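Local coordinates for putative branched-chain amino acid ABC transporter, periplasmic branched-chain amino acid-binding protein (Pseudomonas protegens Pf-5, PDB 4RU0) that probably binds branched-chain amino acids or related small solutes in the periplasm and delivers them to an ABC transporter for uptake, at residues A[58-61]-A[62-65]; A[251-254]-A[255-259]; A[336-339]-A[340-344]; A[375-378]-A[379-383]. One frame throughout, in Å; residues are numbered along the deposited sequence.

Contact 1 (A[58-61]-A[62-65]); sequences IDYL and NYIN
Tyr60 and Ile64 meet one turn apart on helix 47-67, the helical link of the beta-alpha-beta unit formed with strands 34-40 and 76-82. Ile64 approaches the Tyr60 ring from one face. Its CG1 lies 4.1 Å from the ring centroid and 20° off the ring normal, a CH-pi contact displaced toward the rim. The terminal CD1 of Ile64 runs on toward the phenol end and comes 3.7 Å from Tyr60 CZ. The tyrosine can lie over its neighbour because CG is anti to the backbone N (chi1 -174°), which swings the ring forward along the helix. Tyr63 leaves the helix with a similar first torsion. The two aromatic side chains cross at a slant, and Tyr60 CE1 is 4.1 Å from Tyr63 CD2. The outer surroundings of the Tyr60 ring come from helices 325-348 and 299-309, through Ala334, Ala335 and Ile300 among others. With a serine at Tyr60, CG1 and CD1 of Ile64 would probably lose their aromatic cover, and a gap would open against these two helices. Asp59 turns another way, and its carboxylate bonds to Asp315 N and Tyr327 OH. On the far side, Leu61 packs on Leu76 and Trp78 of strand 76-82. Backbone bonds of the i to i+4 kind join the two segments four times. The shortest runs from Asn62 N to Ile58 O, 2.7 Å long, with an N-H...O angle of 163°.

Contact 2 (A[251-254]-A[255-259]); sequences VKTA and ARFGF
Thr253 and Phe257 lie side by side at the C-terminal end of helix 246-256 and point the same way. The methyl CG2 of Thr253 touches the ring at Phe257 CD1, 3.8 Å away. That methyl is anti to the backbone N, which leaves OG1 (chi1 -51°) turned back to bond with Val249 O in the preceding turn. One branch of the threonine therefore packs while the other is satisfied by the backbone. The Phe257 ring also has Thr253 O at its edge, close to the ring plane, with CD1 3.5 Å from that oxygen. The same Thr253 O accepts the backbone N of Phe257 at 2.9 Å. Were Phe257 a glycine, the Thr253 methyl would probably lose its aromatic neighbour and part of Trp227 would be uncovered. Gly258 then leaves the helical conformation with phi 80°, in a Schellman motif. Its N bonds to Ala255 O, 3.1 Å away. Phe259 N reaches back to Ala254 O at 2.9 Å, with an N-H...O angle of 144°. This return bond turns the chain out of the helix. Phe259 has CG anti to its own N, and its ring points off from the helix end. Of its side chain, CB is the part that stays near Ala254, the two CB atoms 4.4 Å apart. The helix belongs to the beta-alpha-beta unit of strands 237-241 and 264-266. Thr253 and Phe257 pack on Trp227 of the neighbouring helix 224-233, while Ala254 and Phe259 both rest on Ile264 of strand 264-266.

Contact 3 (A[336-339]-A[340-344]); sequences VAVE and AIRTA
Helix 325-348 is a long helix of the periplasmic binding protein fold, buried over much of this contact, and Glu339 and Arg342 pair along one of its sides. The two side chains run next to each other and point the same way. Their flat ends are turned 29° apart, and the carboxylate meets the edge of the guanidinium near its plane. The salt bridge joins Glu339 OE1 to Arg342 NH1. These two atoms are modelled too close together, so the exact length is doubtful. Both chains bend to meet. Glu339 folds at chi2 (-58°), while Arg342 starts out extended and turns back at chi3 (-67°). The bend also sets the guanidinium obliquely by Val338 CG1, a methyl of the previous turn, although the exact place of NH1 is uncertain. Glu339 also serves through its backbone. Its carbonyl O accepts Thr343 N at 2.7 Å, and Thr343 OG1 bonds to the same oxygen, although that second distance is modelled very short. On another side of the helix, Ala337 and Ile341 pack on Phe36 and Gln34 of strand 34-40, and Ala337 O takes the N-H of Ile341 at 2.9 Å. Glu339 OE1 has a further salt bridge, to Arg371 NH2. One buried carboxylate thus stands between two arginines. The two arginines gathered round it would probably help keep it ionised.

Contact 4 (A[375-378]-A[379-383]); sequences MGYL and GLMQN
A Schellman motif ends helix 369-375, and from it the chain turns through a loop in which Tyr377 packs against Leu380 and Met381. Gly376 is the C-prime residue of the motif, with phi 77°. Tyr377 N bonds back to Leu372 O, and Gly376 N to Lys373 O. Within the loop, Tyr377 O is the main backbone acceptor. It takes Met381 N at 3.0 Å with a nearly straight N-H...O angle of 165°. Leu380 N gives it a weaker bond at 3.3 Å. Both bonds draw the following residues back beside the ring. Met381 is modelled as selenomethionine. Its chain leaves CB extended and bends at chi3 (-49°), which brings the methyl CE to 3.6 Å from Tyr377 CD1. The selenium lies farther out, 5.5 Å from the ring centroid and oblique to it, in a Met-aromatic contact. Leu380 runs alongside the tyrosine, pointing the same way. Its CD2 sits 3.8 Å from Tyr377 CD1, also at a slant to the ring. The same stretch of the ring, CD1 and CE1, therefore receives both methyl groups. Beyond the loop, Leu380 and Tyr377 share Ile300 of helix 299-309. Met381 packs on Val332 and Ala335 of helix 325-348. The loop thus packs against both helices. Its chemistry is mixed: side chains meet mainly by apolar packing, with the selenium of the labelled residue a distant addition, while the Tyr377 carbonyl gathers two N-H groups. This buried oxygen is thereby satisfied within the turn itself.

How the contacts relate
Contacts 1, 3 and 4 form one packed cluster, with centres 14 to 17 Å apart. Tyr60 of contact 1 joins the other two: its CE2 lies 4.0 Å from Val338 CG2 of contact 3, and its CD1 lies 3.3 Å from Tyr377 OH of contact 4. Contacts 3 and 4 meet where Glu339 OE1 is 3.6 Å from the selenium of Met375. Contact 2 stands apart, its nearest atoms about 23 Å from contact 4, and on the opposite side of the chain's centre from contacts 1 and 3. The bound pentaoxaheptadecane is about 14 Å from the Ile58 side chain and about 13 Å from that of Val336.

Contact 1 (A[58-61]-A[62-65])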
ATOM      1  N   ILE A  58      -3.238 -15.882   1.748  1.00 51.17           N
ATOM      2  CA  ILE A  58      -3.314 -17.319   1.678  1.00 61.20           C
ATOM      3  C   ILE A  58      -4.475 -17.805   0.807  1.00 62.98           C
ATOM      4  O   ILE A  58      -4.277 -18.645  -0.053  1.00 56.12           O
ATOM      5  CB  ILE A  58      -3.400 -17.936   3.087  1.00 63.60           C
ATOM      6  CG1 ILE A  58      -2.096 -17.705   3.845  1.00 52.29           C
ATOM      7  CG2 ILE A  58      -3.663 -19.425   3.006  1.00 56.33           C
ATOM      8  CD1 ILE A  58      -2.226 -17.782   5.347  1.00 52.64           C
ATOM      9  N   ASP A  59      -5.661 -17.235   0.988  1.00 55.69           N
ATOM     10  CA  ASP A  59      -6.815 -17.718   0.255  1.00 63.80           C
ATOM     11  C   ASP A  59      -6.619 -17.503  -1.220  1.00 64.76           C
ATOM     12  O   ASP A  59      -6.966 -18.354  -2.018  1.00 61.06           O
ATOM     13  CB  ASP A  59      -8.118 -17.101   0.754  1.00 68.94           C
ATOM     14  CG  ASP A  59      -8.471 -17.552   2.141  1.00 69.99           C
ATOM     15  OD1 ASP A  59      -9.317 -16.923   2.800  1.00 70.26           O
ATOM     16  OD2 ASP A  59      -7.895 -18.549   2.591  1.00 74.25           O
ATOM     17  N   TYR A  60      -6.063 -16.363  -1.595  1.00 63.73           N
ATOM     18  CA  TYR A  60      -5.803 -16.125  -3.006  1.00 64.17           C
ATOM     19  C   TYR A  60      -4.777 -17.106  -3.572  1.00 64.10           C
ATOM     20  O   TYR A  60      -4.878 -17.513  -4.726  1.00 56.24           O
ATOM     21  CB  TYR A  60      -5.444 -14.682  -3.314  1.00 52.69           C
ATOM     22  CG  TYR A  60      -5.326 -14.439  -4.786  1.00 52.61           C
ATOM     23  CD1 TYR A  60      -6.432 -14.493  -5.604  1.00 54.16           C
ATOM     24  CD2 TYR A  60      -4.110 -14.192  -5.366  1.00 53.95           C
ATOM     25  CE1 TYR A  60      -6.328 -14.283  -6.961  1.00 54.23           C
ATOM     26  CE2 TYR A  60      -3.999 -13.988  -6.721  1.00 56.91           C
ATOM     27  CZ  TYR A  60      -5.115 -14.035  -7.510  1.00 59.09           C
ATOM     28  OH  TYR A  60      -5.002 -13.837  -8.855  1.00 52.98           O
ATOM     29  N   LEU A  61      -3.772 -17.448  -2.770  1.00 54.39           N
ATOM     30  CA  LEU A  61      -2.763 -18.414  -3.197  1.00 66.28           C
ATOM     31  C   LEU A  61      -3.388 -19.804  -3.304  1.00 66.75           C
ATOM     32  O   LEU A  61      -3.096 -20.564  -4.232  1.00 58.56           O
ATOM     33  CB  LEU A  61      -1.574 -18.443  -2.229  1.00 53.32           C
ATOM     34  CG  LEU A  61      -0.660 -17.214  -2.166  1.00 50.74           C
ATOM     35  CD1 LEU A  61       0.412 -17.397  -1.102  1.00 49.74           C
ATOM     36  CD2 LEU A  61      -0.025 -16.932  -3.515  1.00 50.11           C
ATOM     37  N   ASN A  62      -4.247 -20.124  -2.341  1.00 58.64           N
ATOM     38  CA  ASN A  62      -4.977 -21.381  -2.345  1.00 67.78           C
ATOM     39  C   ASN A  62      -5.826 -21.503  -3.605  1.00 67.93           C
ATOM     40  O   ASN A  62      -5.808 -22.528  -4.290  1.00 64.79           O
ATOM     41  CB  ASN A  62      -5.858 -21.485  -1.097  1.00 62.34           C
ATOM     42  CG  ASN A  62      -5.754 -22.837  -0.423  1.00 77.59           C
ATOM     43  OD1 ASN A  62      -5.568 -23.861  -1.082  1.00 81.08           O
ATOM     44  ND2 ASN A  62      -5.864 -22.845   0.900  1.00 77.34           N
ATOM     45  N   TYR A  63      -6.553 -20.428  -3.900  1.00 62.25           N
ATOM     46  CA  TYR A  63      -7.406 -20.335  -5.078  1.00 63.55           C
ATOM     47  C   TYR A  63      -6.639 -20.595  -6.371  1.00 63.51           C
ATOM     48  O   TYR A  63      -7.078 -21.374  -7.212  1.00 66.59           O
ATOM     49  CB  TYR A  63      -8.079 -18.954  -5.130  1.00 62.29           C
ATOM     50  CG  TYR A  63      -8.751 -18.639  -6.447  1.00 63.14           C
ATOM     51  CD1 TYR A  63     -10.046 -19.065  -6.708  1.00 65.60           C
ATOM     52  CD2 TYR A  63      -8.089 -17.912  -7.430  1.00 61.61           C
ATOM     53  CE1 TYR A  63     -10.662 -18.781  -7.914  1.00 69.30           C
ATOM     54  CE2 TYR A  63      -8.696 -17.626  -8.636  1.00 62.49           C
ATOM     55  CZ  TYR A  63      -9.980 -18.061  -8.874  1.00 64.92           C
ATOM     56  OH  TYR A  63     -10.582 -17.773 -10.077  1.00 72.94           O
ATOM     57  N   ILE A  64      -5.493 -19.939  -6.524  1.00 68.08           N
ATOM     58  CA  ILE A  64      -4.679 -20.075  -7.732  1.00 66.61           C
ATOM     59  C   ILE A  64      -4.256 -21.527  -7.971  1.00 65.96           C
ATOM     60  O   ILE A  64      -4.257 -22.003  -9.107  1.00 65.96           O
ATOM     61  CB  ILE A  64      -3.425 -19.175  -7.660  1.00 58.25           C
ATOM     62  CG1 ILE A  64      -3.829 -17.703  -7.753  1.00 65.15           C
ATOM     63  CG2 ILE A  64      -2.441 -19.513  -8.770  1.00 59.07           C
ATOM     64  CD1 ILE A  64      -4.412 -17.312  -9.094  1.00 63.75           C
ATOM     65  N   ASN A  65      -3.914 -22.229  -6.895  1.00 64.60           N
ATOM     66  CA  ASN A  65      -3.480 -23.619  -6.991  1.00 65.02           C
ATOM     67  C   ASN A  65      -4.614 -24.562  -7.376  1.00 76.02           C
ATOM     68  O   ASN A  65      -4.485 -25.361  -8.299  1.00 69.91           O
ATOM     69  CB  ASN A  65      -2.865 -24.080  -5.668  1.00 64.47           C
ATOM     70  CG  ASN A  65      -1.388 -23.758  -5.563  1.00 62.29           C
ATOM     71  OD1 ASN A  65      -0.715 -23.526  -6.568  1.00 61.69           O
ATOM     72  ND2 ASN A  65      -0.874 -23.751  -4.341  1.00 61.22           N
TER

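Contact 2 (A[251-254]-A[255-259])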
ATOM      1  N   VAL A 251      -9.717  12.156  15.227  1.00 19.42           N
ATOM      2  CA  VAL A 251     -11.122  12.278  14.875  1.00 23.27           C
ATOM      3  C   VAL A 251     -11.956  12.741  16.076  1.00 33.39           C
ATOM      4  O   VAL A 251     -12.748  13.680  15.952  1.00 36.26           O
ATOM      5  CB  VAL A 251     -11.660  10.952  14.323  1.00 21.53           C
ATOM      6  CG1 VAL A 251     -13.108  11.094  13.925  1.00 22.65           C
ATOM      7  CG2 VAL A 251     -10.825  10.519  13.123  1.00 20.12           C
ATOM      8  N   LYS A 252     -11.760  12.098  17.228  1.00 23.89           N
ATOM      9  CA  LYS A 252     -12.433  12.490  18.466  1.00 26.11           C
ATOM     10  C   LYS A 252     -12.199  13.958  18.808  1.00 31.37           C
ATOM     11  O   LYS A 252     -13.109  14.662  19.255  1.00 35.14           O
ATOM     12  CB  LYS A 252     -11.958  11.643  19.647  1.00 28.46           C
ATOM     13  CG  LYS A 252     -12.469  10.223  19.713  1.00 42.39           C
ATOM     14  CD  LYS A 252     -11.859   9.534  20.932  1.00 50.25           C
ATOM     15  CE  LYS A 252     -12.193   8.057  20.986  1.00 64.35           C
ATOM     16  NZ  LYS A 252     -11.406   7.359  22.048  1.00 70.55           N
ATOM     17  N   THR A 253     -10.965  14.405  18.622  1.00 23.25           N
ATOM     18  CA  THR A 253     -10.606  15.767  18.978  1.00 24.18           C
ATOM     19  C   THR A 253     -11.214  16.745  17.977  1.00 29.95           C
ATOM     20  O   THR A 253     -11.702  17.811  18.360  1.00 30.06           O
ATOM     21  CB  THR A 253      -9.082  15.946  19.040  1.00 21.67           C
ATOM     22  OG1 THR A 253      -8.528  14.921  19.872  1.00 23.35           O
ATOM     23  CG2 THR A 253      -8.721  17.302  19.627  1.00 21.98           C
ATOM     24  N   ALA A 254     -11.196  16.369  16.700  1.00 23.29           N
ATOM     25  CA  ALA A 254     -11.805  17.182  15.655  1.00 19.21           C
ATOM     26  C   ALA A 254     -13.271  17.470  15.983  1.00 20.90           C
ATOM     27  O   ALA A 254     -13.723  18.614  15.894  1.00 19.79           O
ATOM     28  CB  ALA A 254     -11.690  16.490  14.303  1.00 19.51           C
ATOM     29  N   ALA A 255     -14.005  16.430  16.369  1.00 21.73           N
ATOM     30  CA  ALA A 255     -15.416  16.581  16.705  1.00 23.90           C
ATOM     31  C   ALA A 255     -15.574  17.474  17.930  1.00 25.42           C
ATOM     32  O   ALA A 255     -16.469  18.313  17.986  1.00 26.37           O
ATOM     33  CB  ALA A 255     -16.057  15.232  16.942  1.00 26.11           C
ATOM     34  N   ARG A 256     -14.682  17.299  18.900  1.00 25.92           N
ATOM     35  CA  ARG A 256     -14.677  18.142  20.085  1.00 27.67           C
ATOM     36  C   ARG A 256     -14.515  19.619  19.718  1.00 26.33           C
ATOM     37  O   ARG A 256     -15.202  20.482  20.267  1.00 28.04           O
ATOM     38  CB  ARG A 256     -13.571  17.706  21.041  1.00 34.87           C
ATOM     39  CG  ARG A 256     -13.290  18.706  22.157  1.00 46.09           C
ATOM     40  CD  ARG A 256     -12.442  18.085  23.251  1.00 55.28           C
ATOM     41  NE  ARG A 256     -13.253  17.342  24.206  1.00 69.21           N
ATOM     42  CZ  ARG A 256     -13.690  17.842  25.359  1.00 69.44           C
ATOM     43  NH1 ARG A 256     -14.429  17.096  26.172  1.00 74.88           N
ATOM     44  NH2 ARG A 256     -13.387  19.088  25.702  1.00 69.82           N
ATOM     45  N   PHE A 257     -13.619  19.904  18.778  1.00 23.63           N
ATOM     46  CA  PHE A 257     -13.366  21.281  18.361  1.00 26.71           C
ATOM     47  C   PHE A 257     -14.324  21.747  17.261  1.00 21.84           C
ATOM     48  O   PHE A 257     -14.219  22.862  16.775  1.00 33.21           O
ATOM     49  CB  PHE A 257     -11.921  21.441  17.889  1.00 20.59           C
ATOM     50  CG  PHE A 257     -10.946  21.725  19.002  1.00 27.01           C
ATOM     51  CD1 PHE A 257     -10.401  20.691  19.754  1.00 29.59           C
ATOM     52  CD2 PHE A 257     -10.561  23.028  19.287  1.00 22.35           C
ATOM     53  CE1 PHE A 257      -9.494  20.952  20.774  1.00 24.17           C
ATOM     54  CE2 PHE A 257      -9.654  23.297  20.307  1.00 24.50           C
ATOM     55  CZ  PHE A 257      -9.122  22.255  21.050  1.00 24.82           C
ATOM     56  N   GLY A 258     -15.250  20.886  16.866  1.00 19.44           N
ATOM     57  CA  GLY A 258     -16.289  21.273  15.931  1.00 19.30           C
ATOM     58  C   GLY A 258     -15.880  21.291  14.473  1.00 30.16           C
ATOM     59  O   GLY A 258     -16.602  21.841  13.637  1.00 28.95           O
ATOM     60  N   PHE A 259     -14.734  20.702  14.147  1.00 29.29           N
ATOM     61  CA  PHE A 259     -14.331  20.632  12.746  1.00 16.41           C
ATOM     62  C   PHE A 259     -15.097  19.504  12.058  1.00 18.47           C
ATOM     63  O   PHE A 259     -15.230  18.415  12.613  1.00 38.72           O
ATOM     64  CB  PHE A 259     -12.824  20.430  12.604  1.00 14.80           C
ATOM     65  CG  PHE A 259     -12.333  20.595  11.191  1.00 15.11           C
ATOM     66  CD1 PHE A 259     -12.075  21.858  10.677  1.00 12.20           C
ATOM     67  CD2 PHE A 259     -12.161  19.488  10.367  1.00 16.47           C
ATOM     68  CE1 PHE A 259     -11.645  22.017   9.378  1.00 17.91           C
ATOM     69  CE2 PHE A 259     -11.729  19.636   9.064  1.00 14.06           C
ATOM     70  CZ  PHE A 259     -11.469  20.901   8.564  1.00 18.68           C
TER

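Contact 3 (A[336-339]-A[340-344])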
ATOM      1  N   VAL A 336      -0.340  -9.155  -7.023  1.00 46.16           N
ATOM      2  CA  VAL A 336       0.760  -8.435  -7.652  1.00 43.95           C
ATOM      3  C   VAL A 336       1.940  -9.369  -7.892  1.00 42.17           C
ATOM      4  O   VAL A 336       2.507  -9.406  -8.982  1.00 45.39           O
ATOM      5  CB  VAL A 336       1.204  -7.238  -6.796  1.00 40.39           C
ATOM      6  CG1 VAL A 336       2.536  -6.683  -7.280  1.00 38.90           C
ATOM      7  CG2 VAL A 336       0.143  -6.162  -6.823  1.00 49.28           C
ATOM      8  N   ALA A 337       2.286 -10.135  -6.867  1.00 42.34           N
ATOM      9  CA  ALA A 337       3.366 -11.098  -6.971  1.00 42.48           C
ATOM     10  C   ALA A 337       3.028 -12.178  -7.995  1.00 44.30           C
ATOM     11  O   ALA A 337       3.861 -12.529  -8.833  1.00 44.30           O
ATOM     12  CB  ALA A 337       3.650 -11.713  -5.613  1.00 42.53           C
ATOM     13  N   VAL A 338       1.800 -12.687  -7.931  1.00 45.99           N
ATOM     14  CA  VAL A 338       1.329 -13.722  -8.852  1.00 48.05           C
ATOM     15  C   VAL A 338       1.413 -13.273 -10.312  1.00 48.02           C
ATOM     16  O   VAL A 338       1.887 -14.020 -11.168  1.00 60.57           O
ATOM     17  CB  VAL A 338      -0.121 -14.142  -8.527  1.00 49.93           C
ATOM     18  CG1 VAL A 338      -0.718 -14.950  -9.666  1.00 52.11           C
ATOM     19  CG2 VAL A 338      -0.165 -14.936  -7.234  1.00 50.54           C
ATOM     20  N   GLU A 339       0.969 -12.052 -10.593  1.00 47.10           N
ATOM     21  CA  GLU A 339       1.046 -11.514 -11.948  1.00 47.03           C
ATOM     22  C   GLU A 339       2.489 -11.267 -12.380  1.00 45.62           C
ATOM     23  O   GLU A 339       2.831 -11.426 -13.554  1.00 46.21           O
ATOM     24  CB  GLU A 339       0.239 -10.220 -12.060  1.00 46.38           C
ATOM     25  CG  GLU A 339      -1.262 -10.430 -11.974  1.00 48.12           C
ATOM     26  CD  GLU A 339      -1.784 -11.375 -13.047  1.00 57.19           C
ATOM     27  OE1 GLU A 339      -2.461 -12.361 -12.682  1.00 52.16           O
ATOM     28  OE2 GLU A 339      -1.520 -11.134 -14.247  1.00 50.47           O
ATOM     29  N   ALA A 340       3.330 -10.867 -11.429  1.00 51.97           N
ATOM     30  CA  ALA A 340       4.746 -10.660 -11.702  1.00 42.77           C
ATOM     31  C   ALA A 340       5.391 -11.972 -12.123  1.00 43.89           C
ATOM     32  O   ALA A 340       6.139 -12.027 -13.100  1.00 43.97           O
ATOM     33  CB  ALA A 340       5.452 -10.085 -10.481  1.00 41.07           C
ATOM     34  N   ILE A 341       5.092 -13.024 -11.369  1.00 44.96           N
ATOM     35  CA  ILE A 341       5.573 -14.360 -11.679  1.00 53.02           C
ATOM     36  C   ILE A 341       5.064 -14.802 -13.046  1.00 55.52           C
ATOM     37  O   ILE A 341       5.841 -15.237 -13.898  1.00 48.42           O
ATOM     38  CB  ILE A 341       5.132 -15.373 -10.607  1.00 54.79           C
ATOM     39  CG1 ILE A 341       5.847 -15.085  -9.287  1.00 45.94           C
ATOM     40  CG2 ILE A 341       5.406 -16.798 -11.075  1.00 49.31           C
ATOM     41  CD1 ILE A 341       5.268 -15.820  -8.106  1.00 46.86           C
ATOM     42  N   ARG A 342       3.754 -14.666 -13.245  1.00 49.07           N
ATOM     43  CA  ARG A 342       3.113 -15.004 -14.509  1.00 50.83           C
ATOM     44  C   ARG A 342       3.760 -14.262 -15.673  1.00 50.01           C
ATOM     45  O   ARG A 342       4.033 -14.850 -16.716  1.00 63.18           O
ATOM     46  CB  ARG A 342       1.616 -14.687 -14.443  1.00 51.80           C
ATOM     47  CG  ARG A 342       0.874 -14.858 -15.760  1.00 56.18           C
ATOM     48  CD  ARG A 342      -0.635 -14.729 -15.579  1.00 54.94           C
ATOM     49  NE  ARG A 342      -1.191 -15.823 -14.787  1.00 56.59           N
ATOM     50  CZ  ARG A 342      -1.699 -15.684 -13.567  1.00 56.24           C
ATOM     51  NH1 ARG A 342      -1.726 -14.493 -12.993  1.00 75.02           N
ATOM     52  NH2 ARG A 342      -2.183 -16.733 -12.921  1.00 57.97           N
ATOM     53  N   THR A 343       4.018 -12.975 -15.481  1.00 48.18           N
ATOM     54  CA  THR A 343       4.633 -12.149 -16.515  1.00 47.53           C
ATOM     55  C   THR A 343       6.007 -12.680 -16.913  1.00 61.69           C
ATOM     56  O   THR A 343       6.358 -12.697 -18.093  1.00 60.54           O
ATOM     57  CB  THR A 343       4.774 -10.681 -16.051  1.00 45.56           C
ATOM     58  OG1 THR A 343       3.514 -10.206 -15.565  1.00 46.32           O
ATOM     59  CG2 THR A 343       5.244  -9.789 -17.192  1.00 45.13           C
ATOM     60  N   ALA A 344       6.779 -13.115 -15.921  1.00 46.48           N
ATOM     61  CA  ALA A 344       8.146 -13.555 -16.162  1.00 51.70           C
ATOM     62  C   ALA A 344       8.179 -14.927 -16.834  1.00 51.99           C
ATOM     63  O   ALA A 344       9.039 -15.187 -17.671  1.00 48.50           O
ATOM     64  CB  ALA A 344       8.939 -13.577 -14.858  1.00 44.78           C
TER

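Contact 4 (A[375-378]-A[379-383])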
HETATM    1  N   MSE A 375      -9.080 -11.722 -13.878  1.00 64.51           N
HETATM    2  CA  MSE A 375      -8.837 -12.205 -12.525  1.00 63.48           C
HETATM    3  C   MSE A 375      -9.864 -11.657 -11.550  1.00 63.51           C
HETATM    4  O   MSE A 375      -9.878 -12.030 -10.378  1.00 63.04           O
HETATM    5  CB  MSE A 375      -7.420 -11.857 -12.061  1.00 60.65           C
HETATM    6  CG  MSE A 375      -6.875 -10.542 -12.574  1.00 75.36           C
HETATM    7 SE   MSE A 375      -5.113 -10.152 -11.810  1.00141.61          SE
HETATM    8  CE  MSE A 375      -4.575  -8.711 -12.991  1.00 55.71           C
ATOM      9  N   GLY A 376     -10.730 -10.774 -12.042  1.00 81.38           N
ATOM     10  CA  GLY A 376     -11.834 -10.263 -11.252  1.00 64.58           C
ATOM     11  C   GLY A 376     -11.439  -9.207 -10.241  1.00 61.94           C
ATOM     12  O   GLY A 376     -12.033  -9.120  -9.165  1.00 61.92           O
ATOM     13  N   TYR A 377     -10.445  -8.394 -10.587  1.00 59.84           N
ATOM     14  CA  TYR A 377      -9.981  -7.332  -9.698  1.00 57.89           C
ATOM     15  C   TYR A 377     -10.337  -5.942 -10.217  1.00 61.87           C
ATOM     16  O   TYR A 377      -9.646  -4.970  -9.910  1.00 65.47           O
ATOM     17  CB  TYR A 377      -8.465  -7.423  -9.502  1.00 58.12           C
ATOM     18  CG  TYR A 377      -8.019  -8.436  -8.470  1.00 58.61           C
ATOM     19  CD1 TYR A 377      -7.674  -8.039  -7.183  1.00 57.61           C
ATOM     20  CD2 TYR A 377      -7.932  -9.786  -8.787  1.00 57.12           C
ATOM     21  CE1 TYR A 377      -7.260  -8.959  -6.237  1.00 54.44           C
ATOM     22  CE2 TYR A 377      -7.522 -10.712  -7.851  1.00 56.99           C
ATOM     23  CZ  TYR A 377      -7.188 -10.295  -6.577  1.00 64.03           C
ATOM     24  OH  TYR A 377      -6.778 -11.217  -5.641  1.00 68.74           O
ATOM     25  N   LEU A 378     -11.415  -5.845 -10.990  1.00 61.09           N
ATOM     26  CA  LEU A 378     -11.746  -4.596 -11.677  1.00 59.28           C
ATOM     27  C   LEU A 378     -11.955  -3.413 -10.729  1.00 76.65           C
ATOM     28  O   LEU A 378     -11.332  -2.360 -10.895  1.00 78.54           O
ATOM     29  CB  LEU A 378     -12.984  -4.784 -12.549  1.00 61.59           C
ATOM     30  CG  LEU A 378     -13.199  -3.657 -13.559  1.00 66.27           C
ATOM     31  CD1 LEU A 378     -11.937  -3.430 -14.383  1.00 61.59           C
ATOM     32  CD2 LEU A 378     -14.385  -3.957 -14.458  1.00 67.00           C
ATOM     33  N   GLY A 379     -12.814  -3.575  -9.729  1.00 58.47           N
ATOM     34  CA  GLY A 379     -13.031  -2.495  -8.779  1.00 57.39           C
ATOM     35  C   GLY A 379     -12.057  -2.475  -7.610  1.00 65.54           C
ATOM     36  O   GLY A 379     -12.010  -1.505  -6.844  1.00 54.45           O
ATOM     37  N   LEU A 380     -11.272  -3.543  -7.475  1.00 55.27           N
ATOM     38  CA  LEU A 380     -10.453  -3.752  -6.287  1.00 53.88           C
ATOM     39  C   LEU A 380      -9.020  -3.244  -6.450  1.00 53.84           C
ATOM     40  O   LEU A 380      -8.437  -2.688  -5.517  1.00 51.14           O
ATOM     41  CB  LEU A 380     -10.442  -5.240  -5.927  1.00 54.74           C
ATOM     42  CG  LEU A 380      -9.784  -5.654  -4.613  1.00 53.75           C
ATOM     43  CD1 LEU A 380     -10.292  -4.805  -3.457  1.00 53.22           C
ATOM     44  CD2 LEU A 380     -10.049  -7.127  -4.349  1.00 55.05           C
HETATM   45  N   MSE A 381      -8.461  -3.435  -7.638  1.00 54.06           N
HETATM   46  CA  MSE A 381      -7.080  -3.058  -7.906  1.00 50.90           C
HETATM   47  C   MSE A 381      -6.991  -2.194  -9.158  1.00 51.04           C
HETATM   48  O   MSE A 381      -7.714  -2.417 -10.127  1.00 69.82           O
HETATM   49  CB  MSE A 381      -6.211  -4.307  -8.060  1.00 50.95           C
HETATM   50  CG  MSE A 381      -4.768  -4.033  -8.459  1.00 60.37           C
HETATM   51 SE   MSE A 381      -3.827  -5.679  -8.936  1.00117.20          SE
HETATM   52  CE  MSE A 381      -4.340  -6.719  -7.381  1.00 56.73           C
ATOM     53  N   GLN A 382      -6.104  -1.205  -9.134  1.00 49.68           N
ATOM     54  CA  GLN A 382      -5.925  -0.315 -10.276  1.00 49.80           C
ATOM     55  C   GLN A 382      -5.077  -0.957 -11.371  1.00 50.13           C
ATOM     56  O   GLN A 382      -4.550  -2.056 -11.198  1.00 50.13           O
ATOM     57  CB  GLN A 382      -5.284   0.998  -9.822  1.00 48.36           C
ATOM     58  CG  GLN A 382      -3.876   0.840  -9.277  1.00 46.96           C
ATOM     59  CD  GLN A 382      -3.395   2.073  -8.537  1.00 45.67           C
ATOM     60  OE1 GLN A 382      -2.775   2.963  -9.122  1.00 45.26           O
ATOM     61  NE2 GLN A 382      -3.676   2.128  -7.240  1.00 45.14           N
ATOM     62  N   ASN A 383      -4.953  -0.265 -12.499  1.00 50.52           N
ATOM     63  CA  ASN A 383      -4.014  -0.664 -13.540  1.00 50.74           C
ATOM     64  C   ASN A 383      -2.575  -0.542 -13.048  1.00 49.18           C
ATOM     65  O   ASN A 383      -2.262   0.310 -12.214  1.00 58.29           O
ATOM     66  CB  ASN A 383      -4.202   0.184 -14.804  1.00 51.56           C
ATOM     67  CG  ASN A 383      -5.484  -0.148 -15.552  1.00 59.80           C
ATOM     68  OD1 ASN A 383      -6.406  -0.749 -14.998  1.00 60.70           O
ATOM     69  ND2 ASN A 383      -5.545   0.241 -16.822  1.00 59.95           N
TER